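PDB 5XUN: acetyltransferase from Klebsiella pneumoniae, which probably transfers the acetyl group of acetyl-CoA to glycyl-tRNA, acting as the GNAT-type toxin of a toxin-antitoxin pair. Local coordinates for residues 136-142 / 156-161; 20-24 / 98-104; 89-94 / 128-134. The protein carries 1 engineered substitution. All coordinates share one frame; numbering follows the deposited sequence.

Interaction 1: 136-142 / 156-161. With ACO (acetyl coenzyme *a), chain E.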
loop_
_atom_site.group_PDB
_atom_site.type_symbol
_atom_site.label_atom_id
_atom_site.label_comp_id
_atom_site.label_asym_id
_atom_site.label_seq_id
_atom_site.Cartn_x
_atom_site.Cartn_y
_atom_site.Cartn_z
ATOM N N ALA B 136 -18.149 1.343 4.618
ATOM C CA ALA B 136 -18.896 1.540 5.851
ATOM C C ALA B 136 -19.735 0.301 6.134
ATOM O O ALA B 136 -20.435 -0.203 5.249
ATOM C CB ALA B 136 -19.784 2.776 5.742
ATOM N N LEU B 137 -19.648 -0.193 7.371
ATOM C CA LEU B 137 -20.302 -1.447 7.725
ATOM C C LEU B 137 -21.815 -1.292 7.786
ATOM O O LEU B 137 -22.550 -2.246 7.507
ATOM C CB LEU B 137 -19.765 -1.944 9.064
ATOM C CG LEU B 137 -19.765 -3.452 9.290
ATOM C CD1 LEU B 137 -18.652 -4.104 8.475
ATOM C CD2 LEU B 137 -19.616 -3.756 10.770
ATOM N N ASN B 138 -22.289 -0.105 8.145
ATOM C CA ASN B 138 -23.710 0.190 8.255
ATOM C C ASN B 138 -23.875 1.702 8.196
ATOM O O ASN B 138 -22.896 2.449 8.097
ATOM C CB ASN B 138 -24.306 -0.406 9.531
ATOM C CG ASN B 138 -23.521 -0.039 10.775
ATOM O OD1 ASN B 138 -23.126 1.112 10.969
ATOM N ND2 ASN B 138 -23.307 -1.025 11.637
ATOM N N GLU B 139 -25.127 2.151 8.282
ATOM C CA GLU B 139 -25.409 3.573 8.124
ATOM C C GLU B 139 -24.815 4.401 9.251
ATOM O O GLU B 139 -24.419 5.552 9.027
ATOM C CB GLU B 139 -26.918 3.798 8.036
ATOM C CG GLU B 139 -27.490 3.489 6.667
ATOM C CD GLU B 139 -27.052 4.495 5.620
ATOM O OE1 GLU B 139 -26.831 5.674 5.981
ATOM O OE2 GLU B 139 -26.926 4.108 4.438
ATOM N N LYS B 140 -24.741 3.831 10.452
ATOM C CA LYS B 140 -24.166 4.509 11.616
ATOM C C LYS B 140 -22.679 4.797 11.407
ATOM O O LYS B 140 -22.200 5.889 11.713
ATOM C CB LYS B 140 -24.367 3.671 12.880
ATOM C CG LYS B 140 -24.441 4.487 14.160
ATOM C CD LYS B 140 -23.614 3.855 15.267
ATOM C CE LYS B 140 -23.758 4.621 16.572
ATOM N NZ LYS B 140 -22.618 5.552 16.798
ATOM N N ALA B 141 -21.962 3.801 10.881
ATOM C CA ALA B 141 -20.550 3.974 10.556
ATOM C C ALA B 141 -20.373 4.949 9.398
ATOM O O ALA B 141 -19.450 5.773 9.401
ATOM C CB ALA B 141 -19.920 2.622 10.225
ATOM N N LYS B 142 -21.266 4.886 8.411
ATOM C CA LYS B 142 -21.169 5.772 7.256
ATOM C C LYS B 142 -21.294 7.230 7.670
ATOM O O LYS B 142 -20.496 8.076 7.251
ATOM C CB LYS B 142 -22.245 5.413 6.236
ATOM C CG LYS B 142 -22.323 6.374 5.085
ATOM C CD LYS B 142 -23.221 5.837 4.002
ATOM C CE LYS B 142 -23.439 6.881 2.935
ATOM N NZ LYS B 142 -24.173 6.305 1.792
ATOM N N GLU B 156 -25.252 7.893 -4.012
ATOM C CA GLU B 156 -25.497 8.425 -2.671
ATOM C C GLU B 156 -25.888 7.432 -1.587
ATOM O O GLU B 156 -25.915 7.789 -0.435
ATOM C CB GLU B 156 -26.350 9.723 -2.648
ATOM C CG GLU B 156 -27.757 9.641 -3.199
ATOM C CD GLU B 156 -28.467 10.997 -3.227
ATOM O OE1 GLU B 156 -28.359 11.713 -4.239
ATOM O OE2 GLU B 156 -29.171 11.340 -2.258
ATOM N N ASN B 157 -26.254 6.219 -1.969
ATOM C CA ASN B 157 -26.538 5.156 -1.009
ATOM C C ASN B 157 -25.501 4.031 -1.016
ATOM O O ASN B 157 -25.764 2.955 -0.460
ATOM C CB ASN B 157 -27.934 4.561 -1.227
ATOM C CG ASN B 157 -28.700 4.385 0.077
ATOM O OD1 ASN B 157 -28.141 4.587 1.162
ATOM N ND2 ASN B 157 -29.954 3.973 -0.020
ATOM N N SER B 158 -24.338 4.235 -1.624
ATOM C CA SER B 158 -23.270 3.256 -1.495
ATOM C C SER B 158 -22.580 3.434 -0.147
ATOM O O SER B 158 -22.597 4.518 0.445
ATOM C CB SER B 158 -22.249 3.395 -2.634
ATOM O OG SER B 158 -21.373 2.276 -2.705
ATOM N N ASN B 159 -21.992 2.349 0.349
ATOM C CA ASN B 159 -21.203 2.387 1.574
ATOM C C ASN B 159 -19.720 2.615 1.316
ATOM O O ASN B 159 -18.924 2.585 2.261
ATOM C CB ASN B 159 -21.398 1.087 2.361
ATOM C CG ASN B 159 -22.763 1.011 3.021
ATOM O OD1 ASN B 159 -23.169 1.929 3.741
ATOM N ND2 ASN B 159 -23.491 -0.069 2.753
ATOM N N LEU B 160 -19.337 2.870 0.069
ATOM C CA LEU B 160 -17.936 3.050 -0.285
ATOM C C LEU B 160 -17.572 4.518 -0.122
ATOM O O LEU B 160 -18.174 5.388 -0.759
ATOM C CB LEU B 160 -17.678 2.578 -1.713
ATOM C CG LEU B 160 -18.240 1.198 -2.069
ATOM C CD1 LEU B 160 -17.944 0.850 -3.518
ATOM C CD2 LEU B 160 -17.713 0.124 -1.135
ATOM N N LEU B 161 -16.599 4.792 0.742
ATOM C CA LEU B 161 -16.149 6.143 1.033
ATOM C C LEU B 161 -14.643 6.219 0.814
ATOM O O LEU B 161 -13.957 5.201 0.677
ATOM C CB LEU B 161 -16.509 6.570 2.462
ATOM C CG LEU B 161 -17.979 6.389 2.858
ATOM C CD1 LEU B 161 -18.188 6.764 4.312
ATOM C CD2 LEU B 161 -18.889 7.206 1.949
HETATM N N1A ACO E . -13.822 14.903 20.189
HETATM C C2A ACO E . -14.743 14.463 19.304
HETATM N N3A ACO E . -15.959 13.993 19.649
HETATM C C4A ACO E . -16.337 13.934 20.952
HETATM C C5A ACO E . -15.380 14.398 21.976
HETATM C C6A ACO E . -14.064 14.900 21.519
HETATM N N6A ACO E . -13.143 15.340 22.413
HETATM N N7A ACO E . -15.975 14.241 23.170
HETATM C C8A ACO E . -17.198 13.720 22.930
HETATM N N9A ACO E . -17.435 13.548 21.619
HETATM C C1B ACO E . -18.699 12.970 21.071
HETATM C C2B ACO E . -19.439 13.866 20.085
HETATM O O2B ACO E . -20.545 14.517 20.727
HETATM C C3B ACO E . -19.920 12.921 18.999
HETATM O O3B ACO E . -21.256 12.509 19.281
HETATM P P3B ACO E . -22.335 12.220 18.117
HETATM O O7A ACO E . -22.865 13.588 17.753
HETATM O O8A ACO E . -21.535 11.562 17.017
HETATM O O9A ACO E . -23.341 11.307 18.780
HETATM C C4B ACO E . -19.031 11.691 19.123
HETATM O O4B ACO E . -18.391 11.743 20.400
HETATM C C5B ACO E . -17.953 11.590 18.048
HETATM O O5B ACO E . -17.731 10.209 17.770
HETATM P P1A ACO E . -16.540 9.377 18.470
HETATM O O1A ACO E . -16.718 9.416 19.966
HETATM O O2A ACO E . -15.214 9.771 17.874
HETATM O O3A ACO E . -16.897 7.914 17.929
HETATM P P2A ACO E . -16.915 6.617 18.876
HETATM O O4A ACO E . -15.792 6.691 19.876
HETATM O O5A ACO E . -18.328 6.367 19.347
HETATM O O6A ACO E . -16.546 5.518 17.763
HETATM C CBP ACO E . -17.295 3.913 16.188
HETATM C CCP ACO E . -17.402 5.360 16.634
HETATM C CDP ACO E . -15.830 3.515 16.068
HETATM C CEP ACO E . -18.002 3.737 14.853
HETATM C CAP ACO E . -18.010 3.117 17.273
HETATM O OAP ACO E . -19.391 3.501 17.266
HETATM C C9P ACO E . -17.922 1.636 17.058
HETATM O O9P ACO E . -16.959 0.992 17.450
HETATM N N8P ACO E . -18.965 1.099 16.442
HETATM C C7P ACO E . -19.208 -0.326 16.433
HETATM C C6P ACO E . -18.358 -1.036 15.389
HETATM C C5P ACO E . -18.396 -0.237 14.112
HETATM O O5P ACO E . -19.443 -0.087 13.503
HETATM N N4P ACO E . -17.232 0.281 13.724
HETATM C C3P ACO E . -17.130 1.160 12.578
HETATM C C2P ACO E . -17.206 0.408 11.258
HETATM S S1P ACO E . -15.587 0.342 10.566
HETATM C C ACO E . -16.050 0.091 8.999
HETATM O O ACO E . -17.216 0.293 8.723
HETATM C CH3 ACO E . -15.025 -0.372 8.001
HETATM O O HOH W 1 -26.862 6.372 2.450
#
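Lys142 reaches the loop before strand 160-164 because its CG stands anti to the backbone N (chi1 173°) and every later torsion is also extended, which drives the ammonium group straight out from helix 139-147 toward residues 156-159. There NZ finds two main-chain oxygens: it donates to Ser158 O at 2.7 Å, tilted from the carbonyl plane, and to Glu156 O at 3.2 Å, well above the plane of that second carbonyl. Gln152 OE1 is a further acceptor for the same NZ, and Ser158 O in turn accepts from Gln152 NE2, so the ammonium charge is probably balanced by neutral carbonyl and amide oxygens. The Asn159 side chain, its CG beside the backbone N, crosses the lysine stem at about a right angle, with OD1 3.9 Å from Lys142 CD, while its CB lies 3.3 Å from Ala136 O. Main chain meets main chain at Ala136 N, which donates to Asn159 O over 2.8 Å with a nearly straight N-H...O angle of 167°. This is the exit of strand 131-135, which in the GNAT fold splays away from strand 88-99, and the chain turns here into helix 139-147. Asn138 occupies the N-cap there, its OD1 taking the N-H of Ala141 at 2.9 Å. Just before the cap, Leu137 N donates to the thioester oxygen O of acetyl coenzyme A at 2.8 Å, although the N-H...O angle is bent; Ala141 CB packs near C2P of the cofactor. At the outer margin a water accepts from Lys142 NZ; it also lies near Glu139 OE2 and Asn157 OD1, whose carboxylate and amide planes stand 59° apart, but those further links are doubtful. On the inner side, Leu161 CD1 rests 4.0 Å from Lys142 O and its side chain also touches Phe145 and Leu146 of the same helix.

Interaction 2: 20-24 / 98-104. With ACO (acetyl coenzyme *a), chain E.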
loop_
_atom_site.group_PDB
_atom_site.type_symbol
_atom_site.label_atom_id
_atom_site.label_comp_id
_atom_site.label_asym_id
_atom_site.label_seq_id
_atom_site.Cartn_x
_atom_site.Cartn_y
_atom_site.Cartn_z
ATOM N N GLY B 20 -14.170 -9.428 27.558
ATOM C CA GLY B 20 -15.243 -8.472 27.708
ATOM C C GLY B 20 -15.280 -7.374 26.670
ATOM O O GLY B 20 -16.068 -6.432 26.821
ATOM N N PHE B 21 -14.446 -7.445 25.632
ATOM C CA PHE B 21 -14.458 -6.407 24.611
ATOM C C PHE B 21 -15.742 -6.529 23.807
ATOM O O PHE B 21 -16.079 -7.612 23.320
ATOM C CB PHE B 21 -13.238 -6.520 23.687
ATOM C CG PHE B 21 -13.208 -5.479 22.584
ATOM C CD1 PHE B 21 -13.869 -5.694 21.381
ATOM C CD2 PHE B 21 -12.525 -4.285 22.758
ATOM C CE1 PHE B 21 -13.852 -4.735 20.372
ATOM C CE2 PHE B 21 -12.502 -3.326 21.757
ATOM C CZ PHE B 21 -13.167 -3.549 20.564
ATOM N N ASP B 22 -16.443 -5.409 23.639
ATOM C CA ASP B 22 -17.702 -5.397 22.902
ATOM C C ASP B 22 -17.881 -4.008 22.309
ATOM O O ASP B 22 -18.132 -3.051 23.042
ATOM C CB ASP B 22 -18.885 -5.753 23.804
ATOM C CG ASP B 22 -20.217 -5.724 23.062
ATOM O OD1 ASP B 22 -20.213 -5.668 21.812
ATOM O OD2 ASP B 22 -21.272 -5.744 23.730
ATOM N N CYS B 23 -17.725 -3.900 20.997
ATOM C CA CYS B 23 -17.979 -2.650 20.300
ATOM C C CYS B 23 -19.435 -2.506 19.882
ATOM O O CYS B 23 -19.817 -1.443 19.382
ATOM C CB CYS B 23 -17.068 -2.533 19.066
ATOM S SG CYS B 23 -17.474 -3.678 17.731
ATOM N N GLY B 24 -20.250 -3.539 20.081
ATOM C CA GLY B 24 -21.643 -3.519 19.692
ATOM C C GLY B 24 -21.922 -4.104 18.329
ATOM O O GLY B 24 -23.090 -4.179 17.928
ATOM N N ALA B 98 -12.949 -0.217 15.449
ATOM C CA ALA B 98 -13.911 -0.504 16.503
ATOM C C ALA B 98 -13.407 0.059 17.821
ATOM O O ALA B 98 -12.212 -0.002 18.116
ATOM C CB ALA B 98 -14.169 -2.012 16.639
ATOM N N ILE B 99 -14.335 0.611 18.600
ATOM C CA ILE B 99 -14.084 1.125 19.942
ATOM C C ILE B 99 -14.983 0.364 20.907
ATOM O O ILE B 99 -16.146 0.096 20.595
ATOM C CB ILE B 99 -14.351 2.644 20.028
ATOM C CG1 ILE B 99 -13.411 3.419 19.107
ATOM C CG2 ILE B 99 -14.213 3.139 21.457
ATOM C CD1 ILE B 99 -11.997 3.534 19.644
ATOM N N ASP B 100 -14.445 0.001 22.068
ATOM C CA ASP B 100 -15.248 -0.707 23.058
ATOM C C ASP B 100 -16.357 0.180 23.620
ATOM O O ASP B 100 -16.161 1.379 23.841
ATOM C CB ASP B 100 -14.372 -1.222 24.197
ATOM C CG ASP B 100 -15.171 -2.006 25.222
ATOM O OD1 ASP B 100 -15.584 -3.144 24.901
ATOM O OD2 ASP B 100 -15.389 -1.490 26.340
ATOM N N LYS B 101 -17.527 -0.431 23.863
ATOM C CA LYS B 101 -18.701 0.301 24.343
ATOM C C LYS B 101 -18.393 1.123 25.587
ATOM O O LYS B 101 -18.898 2.241 25.740
ATOM C CB LYS B 101 -19.837 -0.673 24.666
ATOM C CG LYS B 101 -20.593 -1.274 23.496
ATOM C CD LYS B 101 -21.651 -2.241 24.049
ATOM C CE LYS B 101 -22.623 -2.738 22.988
ATOM N NZ LYS B 101 -23.633 -1.704 22.612
ATOM N N SER B 102 -17.558 0.590 26.482
ATOM C CA SER B 102 -17.257 1.293 27.724
ATOM C C SER B 102 -16.654 2.665 27.481
ATOM O O SER B 102 -16.640 3.494 28.397
ATOM C CB SER B 102 -16.292 0.476 28.585
ATOM O OG SER B 102 -14.953 0.663 28.156
ATOM N N VAL B 103 -16.119 2.912 26.289
ATOM C CA VAL B 103 -15.378 4.143 26.069
ATOM C C VAL B 103 -15.802 4.840 24.773
ATOM O O VAL B 103 -15.155 5.796 24.331
ATOM C CB VAL B 103 -13.861 3.837 26.133
ATOM C CG1 VAL B 103 -13.317 3.297 24.827
ATOM C CG2 VAL B 103 -13.075 5.030 26.607
ATOM N N GLN B 104 -16.930 4.429 24.197
ATOM C CA GLN B 104 -17.469 5.111 23.023
ATOM C C GLN B 104 -18.066 6.477 23.372
ATOM O O GLN B 104 -18.346 6.793 24.532
ATOM C CB GLN B 104 -18.541 4.261 22.348
ATOM C CG GLN B 104 -18.007 2.988 21.749
ATOM C CD GLN B 104 -19.061 2.222 21.002
ATOM O OE1 GLN B 104 -20.210 2.652 20.910
ATOM N NE2 GLN B 104 -18.685 1.064 20.476
HETATM N N1A ACO E . -13.822 14.903 20.189
HETATM C C2A ACO E . -14.743 14.463 19.304
HETATM N N3A ACO E . -15.959 13.993 19.649
HETATM C C4A ACO E . -16.337 13.934 20.952
HETATM C C5A ACO E . -15.380 14.398 21.976
HETATM C C6A ACO E . -14.064 14.900 21.519
HETATM N N6A ACO E . -13.143 15.340 22.413
HETATM N N7A ACO E . -15.975 14.241 23.170
HETATM C C8A ACO E . -17.198 13.720 22.930
HETATM N N9A ACO E . -17.435 13.548 21.619
HETATM C C1B ACO E . -18.699 12.970 21.071
HETATM C C2B ACO E . -19.439 13.866 20.085
HETATM O O2B ACO E . -20.545 14.517 20.727
HETATM C C3B ACO E . -19.920 12.921 18.999
HETATM O O3B ACO E . -21.256 12.509 19.281
HETATM P P3B ACO E . -22.335 12.220 18.117
HETATM O O7A ACO E . -22.865 13.588 17.753
HETATM O O8A ACO E . -21.535 11.562 17.017
HETATM O O9A ACO E . -23.341 11.307 18.780
HETATM C C4B ACO E . -19.031 11.691 19.123
HETATM O O4B ACO E . -18.391 11.743 20.400
HETATM C C5B ACO E . -17.953 11.590 18.048
HETATM O O5B ACO E . -17.731 10.209 17.770
HETATM P P1A ACO E . -16.540 9.377 18.470
HETATM O O1A ACO E . -16.718 9.416 19.966
HETATM O O2A ACO E . -15.214 9.771 17.874
HETATM O O3A ACO E . -16.897 7.914 17.929
HETATM P P2A ACO E . -16.915 6.617 18.876
HETATM O O4A ACO E . -15.792 6.691 19.876
HETATM O O5A ACO E . -18.328 6.367 19.347
HETATM O O6A ACO E . -16.546 5.518 17.763
HETATM C CBP ACO E . -17.295 3.913 16.188
HETATM C CCP ACO E . -17.402 5.360 16.634
HETATM C CDP ACO E . -15.830 3.515 16.068
HETATM C CEP ACO E . -18.002 3.737 14.853
HETATM C CAP ACO E . -18.010 3.117 17.273
HETATM O OAP ACO E . -19.391 3.501 17.266
HETATM C C9P ACO E . -17.922 1.636 17.058
HETATM O O9P ACO E . -16.959 0.992 17.450
HETATM N N8P ACO E . -18.965 1.099 16.442
HETATM C C7P ACO E . -19.208 -0.326 16.433
HETATM C C6P ACO E . -18.358 -1.036 15.389
HETATM C C5P ACO E . -18.396 -0.237 14.112
HETATM O O5P ACO E . -19.443 -0.087 13.503
HETATM N N4P ACO E . -17.232 0.281 13.724
HETATM C C3P ACO E . -17.130 1.160 12.578
HETATM C C2P ACO E . -17.206 0.408 11.258
HETATM S S1P ACO E . -15.587 0.342 10.566
HETATM C C ACO E . -16.050 0.091 8.999
HETATM O O ACO E . -17.216 0.293 8.723
HETATM C CH3 ACO E . -15.025 -0.372 8.001
HETATM O O HOH W 2 -16.913 -3.741 27.789
#
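The pantetheine-binding edge of the GNAT pocket is built where residues 20-24, entering helix 26-34, pack on the end of strand 88-99. Ile99 N donates to O9P of acetyl coenzyme A with an N-H...O angle of 173°, and Cys23 SG lies 3.6 Å from C6P. Gln104, itself lining the pocket, ties the two segments together: NE2 gives its protons to Ile99 O at 2.7 Å and to Cys23 O at 3.0 Å, both acceptors lying near the amide plane, which fixes the rotation of that group. Asp100 divides its carboxylate. OD1 accepts Asp22 N at 2.7 Å, nearly head-on, whereas OD2 takes Ser102 N from above the carboxylate plane, forming an Asx turn, and Ser102 OG on its anti lone pair. In return Lys101 N donates to Asp22 O at 2.8 Å. Phe21, its CG anti to the backbone N (chi1 179°), brings CE2 to 3.7 Å from Asp100 CB and presents its ring edge to Ala98 CB. A second Asx turn, Gly24 N to Asp22 OD1, shapes the bend. Pairing a strand-end N-H with a pantetheine carbonyl is typical of the GNAT acetyl-CoA site.

Interaction 3: 89-94 / 128-134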
loop_
_atom_site.group_PDB
_atom_site.type_symbol
_atom_site.label_atom_id
_atom_site.label_comp_id
_atom_site.label_asym_id
_atom_site.label_seq_id
_atom_site.Cartn_x
_atom_site.Cartn_y
_atom_site.Cartn_z
ATOM N N ALA B 89 -7.235 3.114 -9.143
ATOM C CA ALA B 89 -6.429 4.031 -8.357
ATOM C C ALA B 89 -5.850 3.300 -7.150
ATOM O O ALA B 89 -6.563 2.542 -6.491
ATOM C CB ALA B 89 -7.266 5.213 -7.876
ATOM N N PRO B 90 -4.576 3.520 -6.829
ATOM C CA PRO B 90 -3.984 2.834 -5.679
ATOM C C PRO B 90 -4.515 3.425 -4.388
ATOM O O PRO B 90 -4.875 4.606 -4.322
ATOM C CB PRO B 90 -2.483 3.102 -5.838
ATOM C CG PRO B 90 -2.425 4.449 -6.543
ATOM C CD PRO B 90 -3.655 4.500 -7.436
ATOM N N SER B 91 -4.585 2.583 -3.359
ATOM C CA SER B 91 -5.159 3.018 -2.094
ATOM C C SER B 91 -4.632 2.163 -0.950
ATOM O O SER B 91 -3.898 1.188 -1.147
ATOM C CB SER B 91 -6.691 2.952 -2.139
ATOM O OG SER B 91 -7.120 1.642 -2.479
ATOM N N VAL B 92 -5.004 2.577 0.258
ATOM C CA VAL B 92 -4.958 1.772 1.471
ATOM C C VAL B 92 -6.392 1.640 1.966
ATOM O O VAL B 92 -7.162 2.605 1.914
ATOM C CB VAL B 92 -4.066 2.408 2.556
ATOM C CG1 VAL B 92 -4.179 1.649 3.880
ATOM C CG2 VAL B 92 -2.623 2.442 2.102
ATOM N N THR B 93 -6.758 0.457 2.440
ATOM C CA THR B 93 -8.106 0.209 2.937
ATOM C C THR B 93 -8.102 0.139 4.456
ATOM O O THR B 93 -7.273 -0.556 5.048
ATOM C CB THR B 93 -8.679 -1.086 2.357
ATOM O OG1 THR B 93 -8.960 -0.897 0.963
ATOM C CG2 THR B 93 -9.973 -1.480 3.088
ATOM N N LEU B 94 -9.004 0.893 5.082
ATOM C CA LEU B 94 -9.306 0.719 6.500
ATOM C C LEU B 94 -10.272 -0.452 6.580
ATOM O O LEU B 94 -11.470 -0.300 6.334
ATOM C CB LEU B 94 -9.904 1.993 7.088
ATOM C CG LEU B 94 -10.356 1.997 8.545
ATOM C CD1 LEU B 94 -9.194 1.688 9.452
ATOM C CD2 LEU B 94 -10.954 3.351 8.910
ATOM N N GLY B 128 2.942 4.650 -3.983
ATOM C CA GLY B 128 1.813 5.401 -4.496
ATOM C C GLY B 128 0.491 5.028 -3.856
ATOM O O GLY B 128 0.014 3.895 -4.004
ATOM N N ILE B 129 -0.130 5.986 -3.171
ATOM C CA ILE B 129 -1.391 5.767 -2.457
ATOM C C ILE B 129 -2.252 7.001 -2.672
ATOM O O ILE B 129 -1.968 8.064 -2.106
ATOM C CB ILE B 129 -1.183 5.521 -0.956
ATOM C CG1 ILE B 129 -0.495 4.171 -0.723
ATOM C CG2 ILE B 129 -2.521 5.582 -0.193
ATOM C CD1 ILE B 129 0.125 4.084 0.614
ATOM N N TYR B 130 -3.321 6.854 -3.448
ATOM C CA TYR B 130 -4.133 8.005 -3.822
ATOM C C TYR B 130 -5.087 8.424 -2.711
ATOM O O TYR B 130 -5.544 9.572 -2.703
ATOM C CB TYR B 130 -4.915 7.696 -5.103
ATOM C CG TYR B 130 -5.695 8.872 -5.646
ATOM C CD1 TYR B 130 -5.039 9.962 -6.217
ATOM C CD2 TYR B 130 -7.081 8.894 -5.597
ATOM C CE1 TYR B 130 -5.745 11.046 -6.711
ATOM C CE2 TYR B 130 -7.798 9.972 -6.090
ATOM C CZ TYR B 130 -7.124 11.043 -6.643
ATOM O OH TYR B 130 -7.832 12.112 -7.131
ATOM N N GLY B 131 -5.375 7.535 -1.769
ATOM C CA GLY B 131 -6.117 7.914 -0.587
ATOM C C GLY B 131 -6.501 6.693 0.222
ATOM O O GLY B 131 -6.034 5.577 -0.037
ATOM N N LEU B 132 -7.371 6.928 1.202
ATOM C CA LEU B 132 -7.808 5.899 2.135
ATOM C C LEU B 132 -9.220 5.464 1.769
ATOM O O LEU B 132 -10.145 6.282 1.771
ATOM C CB LEU B 132 -7.753 6.407 3.574
ATOM C CG LEU B 132 -8.310 5.513 4.689
ATOM C CD1 LEU B 132 -7.423 4.301 4.972
ATOM C CD2 LEU B 132 -8.484 6.340 5.949
ATOM N N PHE B 133 -9.379 4.179 1.476
ATOM C CA PHE B 133 -10.646 3.583 1.078
ATOM C C PHE B 133 -11.278 2.910 2.291
ATOM O O PHE B 133 -10.581 2.291 3.099
ATOM C CB PHE B 133 -10.409 2.564 -0.043
ATOM C CG PHE B 133 -11.665 1.907 -0.580
ATOM C CD1 PHE B 133 -12.221 0.803 0.056
ATOM C CD2 PHE B 133 -12.249 2.358 -1.755
ATOM C CE1 PHE B 133 -13.360 0.184 -0.443
ATOM C CE2 PHE B 133 -13.392 1.742 -2.266
ATOM C CZ PHE B 133 -13.946 0.656 -1.605
ATOM N N VAL B 134 -12.600 3.021 2.418
ATOM C CA VAL B 134 -13.287 2.341 3.513
ATOM C C VAL B 134 -14.685 1.953 3.056
ATOM O O VAL B 134 -15.366 2.714 2.363
ATOM C CB VAL B 134 -13.312 3.211 4.791
ATOM C CG1 VAL B 134 -14.128 4.477 4.585
ATOM C CG2 VAL B 134 -13.825 2.409 5.971
#
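Four backbone hydrogen bonds join Pro90, Val92 and Leu94 to the chain from Tyr130 to Phe133. Three follow parallel pairing: Val92 N to Gly131 O (3.2 Å), Phe133 N to Val92 O (2.8 Å) and Leu94 N to Phe133 O (2.9 Å). The fourth, Tyr130 N to Pro90 O, meets its acceptor 52° out of the carbonyl plane, a change of geometry that fits its place ahead of strand 131-135. CA-H...O contacts reinforce the pairing, among them Thr93 CA to Phe133 O. Apolar contacts gather on the face of Val92, Leu94, Leu132 and Val134. Val92 CG2, beside the backbone N, approaches Ile129 CD1 to 3.5 Å, and Leu132 CD1 sits 4.0 Å from Leu94 CB; helix 108-126 packs against this layer through Val116, Met117 and Val120. On the other face Thr93 and Phe133 run side by side in the same direction, with Thr93 OG1 3.8 Å from Phe133 CD1. The hydroxyls there turn to the next strand: Thr93 OG1 and Ser91 OG both hydrogen-bond to Ser68 OG on strand 59-71. Near the strand starts, Pro90 CB touches Gly128 O at 3.2 Å, and the second subunit packs on Pro90, Val92 and Tyr130. Adjacent parallel strands 88-99 and 131-135, connected through helix 108-126, form the beta-alpha-beta unit at the centre of the GNAT fold.

How the interactions relate
Interaction 3 is the buried one, with main-chain pairing and apolar side chains, whereas interactions 1 and 2 are only partly buried and rely more on polar side chains: a lysine in the first, an aspartate and a glutamine in the second. Interactions 2 and 3 share strand 88-99 but lie on opposite sides of the chain's centre, their centres about 26 Å apart. Interaction 1 adjoins interaction 3 directly, since Leu161 N lies 2.9 Å from Val134 O, a probable hydrogen bond between neighbouring sheet strands. Interactions 1 and 2 do not touch each other, yet both contact the same acetyl coenzyme A, at its thioester end and at its pantetheine arm respectively.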